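Local coordinates for protein CDP-glucose 4,6-dehydratase (Salmonella enterica subsp. enterica serovar Typhi, PDB 1WVG) that converts CDP-D-glucose to CDP-4-dehydro-6-deoxy-D-glucose and water with NAD(+) as cofactor, an early step in making CDP-3,6-dideoxy-D-mannose for the lipopolysaccharide O-antigen, at residues E237-S240 against G241-V244; Y250-G253 against A254-E258; D277-V280 against T281-G284; H333-W336 against I337-E340. All blocks are in the same frame, centred on the assembly; numbering follows the deposited sequence.

Each of the four contacts is local, made between consecutive residues, so none nests in or crosses another. Interaction 1 comes first and sits in helix 236-251, buried against the Rossmann sheet. Interaction 2 follows where that helix ends and the chain turns through helix 253-256 toward strand 259-262. Their centres lie about 15 Å apart. Interaction 3 is at the C-terminal end of helix 272-283, and interaction 4 closes the end of helix 322-337. These two lie on the other side of the chain's centre from interaction 2. They touch each other: Lys334 NZ meets Trp283 O, and the Trp283 ring packs on Ile337 and His333.

Interaction 1: residues E237-S240 against G241-V244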
loop_
_atom_site.group_PDB
_atom_site.type_symbol
_atom_site.label_atom_id
_atom_site.label_comp_id
_atom_site.label_asym_id
_atom_site.label_seq_id
_atom_site.Cartn_x
_atom_site.Cartn_y
_atom_site.Cartn_z
ATOM N N GLU A 237 23.564 17.309 -12.771
ATOM C CA GLU A 237 23.110 16.815 -11.476
ATOM C C GLU A 237 22.974 15.299 -11.328
ATOM O O GLU A 237 23.605 14.702 -10.449
ATOM C CB GLU A 237 21.846 17.561 -11.046
ATOM C CG GLU A 237 22.089 19.078 -11.142
ATOM C CD GLU A 237 22.356 19.700 -9.801
ATOM O OE1 GLU A 237 23.135 19.229 -8.989
ATOM O OE2 GLU A 237 21.634 20.771 -9.587
ATOM N N PRO A 238 22.152 14.664 -12.166
ATOM C CA PRO A 238 21.981 13.232 -12.059
ATOM C C PRO A 238 23.275 12.564 -12.451
ATOM O O PRO A 238 23.651 11.573 -11.850
ATOM C CB PRO A 238 20.883 12.851 -13.043
ATOM C CG PRO A 238 20.703 14.026 -13.999
ATOM C CD PRO A 238 21.416 15.197 -13.355
ATOM N N LEU A 239 23.980 13.132 -13.461
ATOM C CA LEU A 239 25.263 12.573 -13.861
ATOM C C LEU A 239 26.172 12.368 -12.656
ATOM O O LEU A 239 26.818 11.339 -12.504
ATOM C CB LEU A 239 25.981 13.457 -14.893
ATOM C CG LEU A 239 25.321 13.282 -16.265
ATOM C CD1 LEU A 239 26.174 13.862 -17.397
ATOM C CD2 LEU A 239 25.045 11.808 -16.473
ATOM N N SER A 240 26.243 13.385 -11.816
ATOM C CA SER A 240 27.060 13.346 -10.571
ATOM C C SER A 240 26.595 12.190 -9.717
ATOM O O SER A 240 27.405 11.448 -9.148
ATOM C CB SER A 240 27.059 14.666 -9.769
ATOM O OG SER A 240 25.813 14.958 -9.176
ATOM N N GLY A 241 25.264 12.049 -9.655
ATOM C CA GLY A 241 24.703 10.952 -8.909
ATOM C C GLY A 241 25.152 9.646 -9.527
ATOM O O GLY A 241 25.613 8.740 -8.810
ATOM N N TYR A 242 25.042 9.533 -10.868
ATOM C CA TYR A 242 25.483 8.289 -11.539
ATOM C C TYR A 242 26.968 7.986 -11.259
ATOM O O TYR A 242 27.399 6.848 -11.122
ATOM C CB TYR A 242 25.424 8.334 -13.085
ATOM C CG TYR A 242 24.069 8.642 -13.634
ATOM C CD1 TYR A 242 22.967 8.750 -12.784
ATOM C CD2 TYR A 242 23.889 8.841 -15.005
ATOM C CE1 TYR A 242 21.694 9.011 -13.308
ATOM C CE2 TYR A 242 22.628 9.140 -15.529
ATOM C CZ TYR A 242 21.520 9.214 -14.681
ATOM O OH TYR A 242 20.257 9.515 -15.178
ATOM N N ILE A 243 27.761 9.033 -11.217
ATOM C CA ILE A 243 29.179 8.853 -11.056
ATOM C C ILE A 243 29.495 8.383 -9.669
ATOM O O ILE A 243 30.314 7.475 -9.474
ATOM C CB ILE A 243 29.916 10.143 -11.409
ATOM C CG1 ILE A 243 30.047 10.247 -12.908
ATOM C CG2 ILE A 243 31.303 10.256 -10.792
ATOM C CD1 ILE A 243 30.263 11.707 -13.289
ATOM N N VAL A 244 28.821 9.015 -8.725
ATOM C CA VAL A 244 29.018 8.682 -7.318
ATOM C C VAL A 244 28.664 7.240 -7.013
ATOM O O VAL A 244 29.403 6.518 -6.320
ATOM C CB VAL A 244 28.316 9.643 -6.382
ATOM C CG1 VAL A 244 28.204 8.983 -5.010
ATOM C CG2 VAL A 244 29.099 10.959 -6.319
#
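The ring of Tyr242 lies back along its own helix, over Pro238 and Leu239. This is one buried turn of helix 236-251, in the Rossmann-fold part of the enzyme. The ring covers the peptide between the two residues with one face, and Pro238 C sits 3.8 Å above its plane, offset toward the rim. Pro238 CB comes within 3.9 Å of Tyr242 CE1. On the same side of the ring, Leu239 CD2 comes over the rim beside Tyr242 CD2, at 3.5 Å, and the two side chains cross obliquely. The Tyr242 ring takes this course because CG is anti to its own carbonyl carbon (chi1 -57°), which sends it toward the start of the helix.

The backbone beneath is regular. Tyr242 N gives a 2.7 Å bond to Pro238 O. Ile243 N bonds to Leu239 O and Val244 N to Ser240 O in the same i to i+4 pattern.

Further out, Pro238 and Tyr242 pack on strand 187-197, while Leu239 and Ile243 lean on Trp28 of helix 20-31. Tyr242 OH is hydrogen-bonded to Lys21 NZ, and the side chain of Tyr242 lies about 5 Å from the bound adenosine diphosphoribose. Glu237 turns away and bonds through its carboxylate to Tyr353 OH and to the backbone N of Arg319 and Trp320. Its carbonyl is gripped twice: Glu237 O accepts from Gly241 N at 3.2 Å and from Ser240 OG at 2.6 Å.

Interaction 2: residues Y250-G253 against A254-E258; sequences YTEG and AKFSE
Glu252 faces both Lys255 and Phe256 round the turn that follows helix 236-251. The charged contact is a salt bridge. Lys255 NZ meets Glu252 OE1 at 3.1 Å, nearly along the C-O axis of that oxygen. The two side chains run side by side in the same direction, and the lysine bends at chi3 (-119°) on its way to the carboxylate. The other oxygen, Glu252 OE2, pairs with Arg248 of the preceding helix.

The ring contact is with Phe256. The aliphatic part of the glutamate touches first, with Glu252 CB 3.8 Å from Phe256 CE1. The carboxylate carbon, Glu252 CD, sits at the C-H edge of the ring, in its plane. The carboxylate stands almost square to the ring, with 85° between the planes.

Backbone bonds close the turn. Phe256 N reaches Glu252 O at 3.2 Å and makes a weak bond to Gly253 O at 3.3 Å. Ser257 then centres an inverse gamma turn, and its OG bonds to Leu188 O as the chain heads for strand 259-262.

Two cations, Lys255 and Arg248, thus flank the carboxylate of Glu252, which probably favours its ionised form.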
loop_
_atom_site.group_PDB
_atom_site.type_symbol
_atom_site.label_atom_id
_atom_site.label_comp_id
_atom_site.label_asym_id
_atom_site.label_seq_id
_atom_site.Cartn_x
_atom_site.Cartn_y
_atom_site.Cartn_z
ATOM N N TYR A 250 31.828 0.225 -7.024
ATOM C CA TYR A 250 33.145 -0.314 -7.314
ATOM C C TYR A 250 33.731 -1.066 -6.137
ATOM O O TYR A 250 34.242 -2.189 -6.251
ATOM C CB TYR A 250 34.125 0.773 -7.757
ATOM C CG TYR A 250 35.157 0.165 -8.658
ATOM C CD1 TYR A 250 34.966 0.161 -10.039
ATOM C CD2 TYR A 250 36.325 -0.407 -8.145
ATOM C CE1 TYR A 250 35.914 -0.398 -10.900
ATOM C CE2 TYR A 250 37.288 -0.967 -8.991
ATOM C CZ TYR A 250 37.076 -0.967 -10.375
ATOM O OH TYR A 250 38.002 -1.527 -11.235
ATOM N N THR A 251 33.627 -0.428 -4.992
ATOM C CA THR A 251 34.133 -1.054 -3.811
ATOM C C THR A 251 33.131 -1.792 -2.883
ATOM O O THR A 251 33.531 -2.746 -2.215
ATOM C CB THR A 251 35.087 -0.074 -3.176
ATOM O OG1 THR A 251 34.433 1.181 -3.127
ATOM C CG2 THR A 251 36.278 -0.040 -4.137
ATOM N N GLU A 252 31.831 -1.391 -2.868
ATOM C CA GLU A 252 30.739 -1.990 -2.059
ATOM C C GLU A 252 29.513 -2.331 -2.886
ATOM O O GLU A 252 28.390 -1.840 -2.690
ATOM C CB GLU A 252 30.326 -1.123 -0.863
ATOM C CG GLU A 252 31.541 -0.448 -0.197
ATOM C CD GLU A 252 31.160 0.514 0.894
ATOM O OE1 GLU A 252 30.438 0.221 1.830
ATOM O OE2 GLU A 252 31.645 1.709 0.708
ATOM N N GLY A 253 29.786 -3.193 -3.837
ATOM C CA GLY A 253 28.790 -3.636 -4.765
ATOM C C GLY A 253 27.546 -4.086 -4.081
ATOM O O GLY A 253 26.485 -3.523 -4.296
ATOM N N ALA A 254 27.675 -5.115 -3.273
ATOM C CA ALA A 254 26.502 -5.637 -2.591
ATOM C C ALA A 254 25.624 -4.558 -1.990
ATOM O O ALA A 254 24.415 -4.533 -2.245
ATOM C CB ALA A 254 26.824 -6.676 -1.528
ATOM N N LYS A 255 26.254 -3.670 -1.214
ATOM C CA LYS A 255 25.606 -2.570 -0.503
ATOM C C LYS A 255 24.806 -1.520 -1.283
ATOM O O LYS A 255 23.787 -1.014 -0.783
ATOM C CB LYS A 255 26.601 -1.831 0.379
ATOM C CG LYS A 255 25.906 -0.925 1.392
ATOM C CD LYS A 255 26.780 0.195 1.943
ATOM C CE LYS A 255 26.984 0.153 3.454
ATOM N NZ LYS A 255 28.199 0.878 3.906
ATOM N N PHE A 256 25.281 -1.105 -2.465
ATOM C CA PHE A 256 24.558 -0.069 -3.192
ATOM C C PHE A 256 23.845 -0.589 -4.411
ATOM O O PHE A 256 23.386 0.181 -5.217
ATOM C CB PHE A 256 25.512 1.054 -3.587
ATOM C CG PHE A 256 26.098 1.641 -2.353
ATOM C CD1 PHE A 256 27.331 1.179 -1.891
ATOM C CD2 PHE A 256 25.419 2.641 -1.651
ATOM C CE1 PHE A 256 27.868 1.711 -0.718
ATOM C CE2 PHE A 256 25.921 3.167 -0.460
ATOM C CZ PHE A 256 27.156 2.686 -0.008
ATOM N N SER A 257 23.804 -1.909 -4.542
ATOM C CA SER A 257 23.185 -2.627 -5.650
ATOM C C SER A 257 21.653 -2.610 -5.536
ATOM O O SER A 257 21.019 -3.597 -5.169
ATOM C CB SER A 257 23.772 -4.047 -5.705
ATOM O OG SER A 257 23.391 -4.741 -6.880
ATOM N N GLU A 258 21.072 -1.438 -5.838
ATOM C CA GLU A 258 19.630 -1.182 -5.768
ATOM C C GLU A 258 19.188 0.019 -6.617
ATOM O O GLU A 258 19.925 0.512 -7.451
ATOM C CB GLU A 258 19.203 -0.972 -4.309
ATOM C CG GLU A 258 20.195 -0.114 -3.525
ATOM C CD GLU A 258 19.875 -0.125 -2.062
ATOM O OE1 GLU A 258 18.942 0.481 -1.593
ATOM O OE2 GLU A 258 20.693 -0.856 -1.360
#

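Interaction 3: residues D277-V280 against T281-G284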
loop_
_atom_site.group_PDB
_atom_site.type_symbol
_atom_site.label_atom_id
_atom_site.label_comp_id
_atom_site.label_asym_id
_atom_site.label_seq_id
_atom_site.Cartn_x
_atom_site.Cartn_y
_atom_site.Cartn_z
ATOM N N ASP A 277 8.227 31.231 -18.697
ATOM C CA ASP A 277 8.213 32.637 -18.324
ATOM C C ASP A 277 9.611 33.133 -17.971
ATOM O O ASP A 277 10.105 34.227 -18.325
ATOM C CB ASP A 277 7.197 32.880 -17.189
ATOM C CG ASP A 277 5.788 33.100 -17.671
ATOM O OD1 ASP A 277 5.484 33.221 -18.841
ATOM O OD2 ASP A 277 4.908 33.097 -16.713
ATOM N N LYS A 278 10.297 32.290 -17.243
ATOM C CA LYS A 278 11.637 32.662 -16.824
ATOM C C LYS A 278 12.624 32.785 -18.005
ATOM O O LYS A 278 13.466 33.715 -18.128
ATOM C CB LYS A 278 12.097 31.676 -15.751
ATOM C CG LYS A 278 13.339 32.183 -15.023
ATOM C CD LYS A 278 13.212 33.610 -14.493
ATOM C CE LYS A 278 13.431 33.732 -12.988
ATOM N NZ LYS A 278 12.434 34.578 -12.313
ATOM N N MET A 279 12.501 31.768 -18.857
ATOM C CA MET A 279 13.293 31.645 -20.054
ATOM C C MET A 279 13.092 32.908 -20.924
ATOM O O MET A 279 14.059 33.540 -21.378
ATOM C CB MET A 279 12.922 30.322 -20.770
ATOM C CG MET A 279 13.541 29.078 -20.100
ATOM S SD MET A 279 15.375 29.117 -20.162
ATOM C CE MET A 279 15.607 28.324 -21.781
ATOM N N VAL A 280 11.815 33.309 -21.121
ATOM C CA VAL A 280 11.460 34.514 -21.885
ATOM C C VAL A 280 12.288 35.684 -21.360
ATOM O O VAL A 280 12.980 36.441 -22.056
ATOM C CB VAL A 280 9.955 34.815 -21.749
ATOM C CG1 VAL A 280 9.661 36.307 -21.923
ATOM C CG2 VAL A 280 9.086 33.924 -22.666
ATOM N N THR A 281 12.231 35.783 -20.052
ATOM C CA THR A 281 12.943 36.803 -19.353
ATOM C C THR A 281 14.457 36.719 -19.540
ATOM O O THR A 281 15.124 37.726 -19.775
ATOM C CB THR A 281 12.555 36.635 -17.884
ATOM O OG1 THR A 281 11.250 37.145 -17.703
ATOM C CG2 THR A 281 13.578 37.319 -16.988
ATOM N N LEU A 282 14.991 35.504 -19.397
ATOM C CA LEU A 282 16.398 35.252 -19.515
ATOM C C LEU A 282 16.907 35.576 -20.894
ATOM O O LEU A 282 18.005 36.098 -21.060
ATOM C CB LEU A 282 16.561 33.752 -19.278
ATOM C CG LEU A 282 16.633 33.491 -17.790
ATOM C CD1 LEU A 282 16.997 32.026 -17.554
ATOM C CD2 LEU A 282 17.746 34.358 -17.217
ATOM N N TRP A 283 16.114 35.210 -21.909
ATOM C CA TRP A 283 16.491 35.443 -23.301
ATOM C C TRP A 283 16.405 36.905 -23.639
ATOM O O TRP A 283 17.382 37.540 -24.010
ATOM C CB TRP A 283 15.587 34.685 -24.270
ATOM C CG TRP A 283 16.145 34.653 -25.670
ATOM C CD1 TRP A 283 15.822 35.510 -26.674
ATOM C CD2 TRP A 283 17.114 33.718 -26.221
ATOM N NE1 TRP A 283 16.506 35.179 -27.811
ATOM C CE2 TRP A 283 17.311 34.083 -27.565
ATOM C CE3 TRP A 283 17.834 32.619 -25.712
ATOM C CZ2 TRP A 283 18.192 33.362 -28.388
ATOM C CZ3 TRP A 283 18.702 31.913 -26.528
ATOM C CH2 TRP A 283 18.883 32.284 -27.859
ATOM N N GLY A 284 15.202 37.427 -23.493
ATOM C CA GLY A 284 14.944 38.824 -23.792
ATOM C C GLY A 284 14.598 38.958 -25.267
ATOM O O GLY A 284 13.906 38.098 -25.813
#
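The C-terminal end of helix 272-283 holds this contact, and Met279 and Leu282 meet on the side that faces helix 322-337. Met279 SD lies 4.2 Å from Leu282 CD1, a loose apolar touch one turn apart. Leu282 also covers the backbone of the turn before it: its CG is 3.2 Å from Lys278 O. It gets there because CG is anti to the carbonyl carbon of Leu282 (chi1 -84°), which directs the branch back toward the start of the helix.

The packing continues outward on two sides. Met279 and Leu282 both rest on Leu326 of helix 322-337. Met279 also reaches Ile208 and Ile211 of helix 207-216, where Val280 and Trp283 find Phe215. This helix end thus packs against both helices at the surface of the subunit.

Thr281 lies on a more exposed side. Its CB sits 3.1 Å from Lys278 O. Asp277 O receives Thr281 N at 3.2 Å, while the carboxylate of Asp277 turns elsewhere and bonds through OD1 to Trp289 NE1.

The main-chain bonds stay helical to the end. Leu282 N bonds to Lys278 O, and Trp283 N to Met279 O at 2.7 Å. Gly284 leaves the helix with a positive phi of 88°. Its nitrogen still completes the last helical bond, Gly284 N to Val280 O, at 2.8 Å.

Interaction 4: residues H333-W336 against I337-E340; sequences HKAW and IRGE
The bond from Ile337 N to His333 O (3.0 Å) carries the helix into its last turn, and the chain then leaves the helix at Gly339, whose phi is positive (76°). Two bonds return into that turn. Gly339 N reaches Trp336 O at 2.8 Å from well above the carbonyl plane, and Glu340 N points to Ala335 O, whose exact place is less sure. A water also donates to Trp336 O and Glu340 O, and so bridges the turn.

Among the side chains, Arg338 folds back over the helix. One face of its guanidinium lies on Ala335, with Ala335 CA 3.6 Å above the centre of the plane. The bend at chi3 (-85°) brings the flat group over that residue. Glu340 then meets it at the edge: Arg338 NH2 bonds to Glu340 OE2 at 3.1 Å, within the guanidinium plane and on the anti lone pair of the carboxylate oxygen. The pair should hold the guanidinium in its rotation.

Ile337 turns toward His333 and Trp336. Its CD1 comes 3.7 Å from His333 CD2, at an oblique approach, and its CG1 lies near Trp336 CE3. The indole in turn places CE3 over one face of the His333 ring. Trp336 also meets Trp202 edge-to-face, and Lys334 makes a cation-pi contact with the Trp283 ring. Positive phi at Gly339 and the paired returning bonds define a Schellman motif, here ending helix 322-337 ahead of helix 342-355.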
loop_
_atom_site.group_PDB
_atom_site.type_symbol
_atom_site.label_atom_id
_atom_site.label_comp_id
_atom_site.label_asym_id
_atom_site.label_seq_id
_atom_site.Cartn_x
_atom_site.Cartn_y
_atom_site.Cartn_z
ATOM N N HIS A 333 23.686 28.388 -24.702
ATOM C CA HIS A 333 23.100 28.445 -26.014
ATOM C C HIS A 333 23.607 29.615 -26.857
ATOM O O HIS A 333 23.957 29.466 -28.032
ATOM C CB HIS A 333 21.579 28.402 -25.937
ATOM C CG HIS A 333 20.996 27.907 -27.202
ATOM N ND1 HIS A 333 21.098 26.573 -27.557
ATOM C CD2 HIS A 333 20.295 28.582 -28.160
ATOM C CE1 HIS A 333 20.463 26.457 -28.731
ATOM N NE2 HIS A 333 19.964 27.648 -29.110
ATOM N N LYS A 334 23.643 30.786 -26.242
ATOM C CA LYS A 334 24.091 31.989 -26.902
ATOM C C LYS A 334 25.558 31.896 -27.312
ATOM O O LYS A 334 25.904 32.217 -28.447
ATOM C CB LYS A 334 23.777 33.218 -26.063
ATOM C CG LYS A 334 22.279 33.461 -25.988
ATOM C CD LYS A 334 21.901 34.768 -25.285
ATOM C CE LYS A 334 20.442 35.174 -25.514
ATOM N NZ LYS A 334 20.130 36.524 -25.027
ATOM N N ALA A 335 26.422 31.447 -26.400
ATOM C CA ALA A 335 27.835 31.319 -26.730
ATOM C C ALA A 335 28.032 30.505 -28.000
ATOM O O ALA A 335 28.823 30.822 -28.883
ATOM C CB ALA A 335 28.588 30.689 -25.575
ATOM N N TRP A 336 27.261 29.437 -28.059
ATOM C CA TRP A 336 27.289 28.533 -29.157
ATOM C C TRP A 336 26.949 29.296 -30.399
ATOM O O TRP A 336 27.600 29.217 -31.440
ATOM C CB TRP A 336 26.174 27.494 -28.943
ATOM C CG TRP A 336 26.033 26.625 -30.145
ATOM C CD1 TRP A 336 27.043 25.892 -30.687
ATOM C CD2 TRP A 336 24.880 26.427 -30.980
ATOM N NE1 TRP A 336 26.587 25.221 -31.786
ATOM C CE2 TRP A 336 25.266 25.524 -31.997
ATOM C CE3 TRP A 336 23.564 26.890 -30.950
ATOM C CZ2 TRP A 336 24.390 25.116 -33.008
ATOM C CZ3 TRP A 336 22.693 26.473 -31.932
ATOM C CH2 TRP A 336 23.097 25.592 -32.943
ATOM N N ILE A 337 25.874 30.037 -30.229
ATOM C CA ILE A 337 25.303 30.866 -31.261
ATOM C C ILE A 337 26.293 31.846 -31.895
ATOM O O ILE A 337 26.365 31.963 -33.131
ATOM C CB ILE A 337 24.037 31.522 -30.755
ATOM C CG1 ILE A 337 22.822 30.775 -31.297
ATOM C CG2 ILE A 337 24.018 33.009 -31.109
ATOM C CD1 ILE A 337 21.531 31.131 -30.555
ATOM N N ARG A 338 27.056 32.520 -31.032
ATOM C CA ARG A 338 28.067 33.480 -31.415
ATOM C C ARG A 338 29.289 32.773 -31.923
ATOM O O ARG A 338 30.302 33.411 -32.189
ATOM C CB ARG A 338 28.569 34.321 -30.261
ATOM C CG ARG A 338 27.618 34.437 -29.096
ATOM C CD ARG A 338 28.127 35.460 -28.094
ATOM N NE ARG A 338 29.074 34.896 -27.141
ATOM C CZ ARG A 338 28.743 34.690 -25.860
ATOM N NH1 ARG A 338 27.521 34.973 -25.385
ATOM N NH2 ARG A 338 29.639 34.167 -25.017
ATOM N N GLY A 339 29.223 31.454 -31.997
ATOM C CA GLY A 339 30.367 30.703 -32.486
ATOM C C GLY A 339 31.546 30.532 -31.528
ATOM O O GLY A 339 32.696 30.335 -31.938
ATOM N N GLU A 340 31.248 30.581 -30.242
ATOM C CA GLU A 340 32.215 30.369 -29.191
ATOM C C GLU A 340 32.710 28.926 -29.242
ATOM O O GLU A 340 32.085 28.066 -29.907
ATOM C CB GLU A 340 31.410 30.452 -27.887
ATOM C CG GLU A 340 31.239 31.886 -27.423
ATOM C CD GLU A 340 32.544 32.273 -26.819
ATOM O OE1 GLU A 340 33.615 31.924 -27.285
ATOM O OE2 GLU A 340 32.404 32.945 -25.710
HETATM O O HOH W 1 29.764 27.779 -31.732
#